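Local coordinates for tail fiber protein (Acinetobacter phage AM24, PDB 5W5P), which probably recognises and cleaves the capsular polysaccharide of Acinetobacter baumannii as the trimeric tailspike of the phage, at residues 390-395 and 421-426. Sequence-based numbering, arbitrary orientation.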
loop_
_atom_site.group_PDB
_atom_site.type_symbol
_atom_site.label_atom_id
_atom_site.label_comp_id
_atom_site.label_asym_id
_atom_site.label_seq_id
_atom_site.Cartn_x
_atom_site.Cartn_y
_atom_site.Cartn_z
ATOM N N LYS A 390 -8.936 7.959 -18.032
ATOM C CA LYS A 390 -9.063 7.959 -19.487
ATOM C C LYS A 390 -7.822 7.364 -20.139
ATOM O O LYS A 390 -6.694 7.769 -19.829
ATOM C CB LYS A 390 -9.295 9.373 -20.022
ATOM C CG LYS A 390 -10.749 9.687 -20.283
ATOM C CD LYS A 390 -10.924 11.038 -20.947
ATOM C CE LYS A 390 -12.396 11.392 -21.032
ATOM N NZ LYS A 390 -12.605 12.795 -21.447
ATOM N N PHE A 391 -8.037 6.425 -21.058
ATOM C CA PHE A 391 -6.959 5.767 -21.784
ATOM C C PHE A 391 -7.569 4.931 -22.903
ATOM O O PHE A 391 -8.779 4.686 -22.937
ATOM C CB PHE A 391 -6.102 4.894 -20.858
ATOM C CG PHE A 391 -6.858 3.768 -20.206
ATOM C CD1 PHE A 391 -7.521 3.962 -19.006
ATOM C CD2 PHE A 391 -6.898 2.509 -20.790
ATOM C CE1 PHE A 391 -8.214 2.920 -18.403
ATOM C CE2 PHE A 391 -7.589 1.467 -20.194
ATOM C CZ PHE A 391 -8.246 1.673 -18.999
ATOM N N THR A 392 -6.712 4.492 -23.823
ATOM C CA THR A 392 -7.088 3.553 -24.872
ATOM C C THR A 392 -6.225 2.307 -24.734
ATOM O O THR A 392 -4.991 2.397 -24.750
ATOM C CB THR A 392 -6.924 4.175 -26.260
ATOM O OG1 THR A 392 -7.532 5.472 -26.282
ATOM C CG2 THR A 392 -7.571 3.302 -27.317
ATOM N N ALA A 393 -6.870 1.155 -24.580
ATOM C CA ALA A 393 -6.178 -0.123 -24.497
ATOM C C ALA A 393 -5.910 -0.677 -25.893
ATOM O O ALA A 393 -6.554 -0.298 -26.874
ATOM C CB ALA A 393 -6.992 -1.130 -23.677
ATOM N N SER A 394 -4.943 -1.586 -25.974
ATOM C CA SER A 394 -4.563 -2.221 -27.237
ATOM C C SER A 394 -5.280 -3.566 -27.318
ATOM O O SER A 394 -4.779 -4.589 -26.850
ATOM C CB SER A 394 -3.049 -2.376 -27.324
ATOM O OG SER A 394 -2.683 -3.190 -28.425
ATOM N N LEU A 395 -6.469 -3.566 -27.926
ATOM C CA LEU A 395 -7.323 -4.747 -27.928
ATOM C C LEU A 395 -7.574 -5.304 -29.327
ATOM O O LEU A 395 -8.500 -6.101 -29.505
ATOM C CB LEU A 395 -8.656 -4.436 -27.245
ATOM C CG LEU A 395 -8.585 -4.062 -25.765
ATOM C CD1 LEU A 395 -9.899 -3.444 -25.323
ATOM C CD2 LEU A 395 -8.253 -5.285 -24.930
ATOM N N GLU A 421 -14.928 3.516 -21.833
ATOM C CA GLU A 421 -15.738 2.341 -22.128
ATOM C C GLU A 421 -14.972 1.357 -23.005
ATOM O O GLU A 421 -14.268 1.748 -23.941
ATOM C CB GLU A 421 -17.047 2.752 -22.810
ATOM C CG GLU A 421 -16.863 3.493 -24.131
ATOM C CD GLU A 421 -17.123 4.988 -24.017
ATOM O OE1 GLU A 421 -18.132 5.460 -24.589
ATOM O OE2 GLU A 421 -16.319 5.691 -23.360
ATOM N N GLY A 422 -15.097 0.070 -22.673
ATOM C CA GLY A 422 -14.527 -1.004 -23.458
ATOM C C GLY A 422 -13.030 -1.191 -23.344
ATOM O O GLY A 422 -12.489 -2.078 -24.011
ATOM N N GLN A 423 -12.340 -0.400 -22.526
ATOM C CA GLN A 423 -10.887 -0.458 -22.441
ATOM C C GLN A 423 -10.390 -1.256 -21.244
ATOM O O GLN A 423 -9.175 -1.372 -21.056
ATOM C CB GLN A 423 -10.307 0.958 -22.391
ATOM C CG GLN A 423 -10.768 1.857 -23.521
ATOM C CD GLN A 423 -10.626 1.207 -24.883
ATOM O OE1 GLN A 423 -9.515 0.990 -25.370
ATOM N NE2 GLN A 423 -11.757 0.900 -25.513
ATOM N N VAL A 424 -11.295 -1.798 -20.433
ATOM C CA VAL A 424 -10.951 -2.577 -19.252
ATOM C C VAL A 424 -11.552 -3.964 -19.407
ATOM O O VAL A 424 -12.701 -4.113 -19.840
ATOM C CB VAL A 424 -11.454 -1.906 -17.958
ATOM C CG1 VAL A 424 -11.431 -2.889 -16.797
ATOM C CG2 VAL A 424 -10.617 -0.680 -17.643
ATOM N N VAL A 425 -10.770 -4.980 -19.053
ATOM C CA VAL A 425 -11.177 -6.366 -19.199
ATOM C C VAL A 425 -11.535 -6.999 -17.857
ATOM O O VAL A 425 -12.533 -7.718 -17.760
ATOM C CB VAL A 425 -10.083 -7.172 -19.932
ATOM C CG1 VAL A 425 -10.126 -8.619 -19.537
ATOM C CG2 VAL A 425 -10.272 -7.039 -21.441
ATOM N N THR A 426 -10.760 -6.735 -16.809
ATOM C CA THR A 426 -10.984 -7.336 -15.498
ATOM C C THR A 426 -11.295 -6.250 -14.480
ATOM O O THR A 426 -10.515 -5.306 -14.317
ATOM C CB THR A 426 -9.763 -8.142 -15.032
ATOM O OG1 THR A 426 -9.395 -9.097 -16.039
ATOM C CG2 THR A 426 -10.069 -8.869 -13.728
#
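Q423 passes its side chain across the 391-393 backbone, its CB against the ring of F391 and its amide ending beside A393. CB of Q423 packs against CE2 of F391 at 3.5 Å, while the two side chains slide past each other in opposite directions, with the ring and amide planes 63° apart. The glutamine chain is bent at chi2 (-49°), which turns the amide away from the ring, OE1 toward A393 N and NE2 toward E421 O. OE1 of Q423 accepts a hydrogen bond from N of A393 at 2.8 Å, on a lone pair in the carbonyl plane, and the methyl CG2 of T392 lies alongside. The other end of the amide is tied within its own segment: NE2 of Q423 reaches O of E421 at 3.1 Å in a nearly straight bond (169°), so both polar ends are held and its rotation is fixed. The contact lies near the C-terminal end of the parallel beta-helix that forms the tailspike shaft, where the chain leaving strand 389-390 meets the loop that leads into strand 427-428. At the ring edge of F391, CZ meets CG2 of V424 in the ring plane, 3.6 Å away; P406 also packs on this phenyl group, and F408 of strand 407-409 touches V424. Further along, CD1 of L395 approaches O of G422 to 3.2 Å, whereas CD2 of L395 makes a looser contact with CG2 of V425 at 4.4 Å. A second subunit adjoins this end: its R450 hydrogen-bonds to O of L395, and its T447 packs on V425.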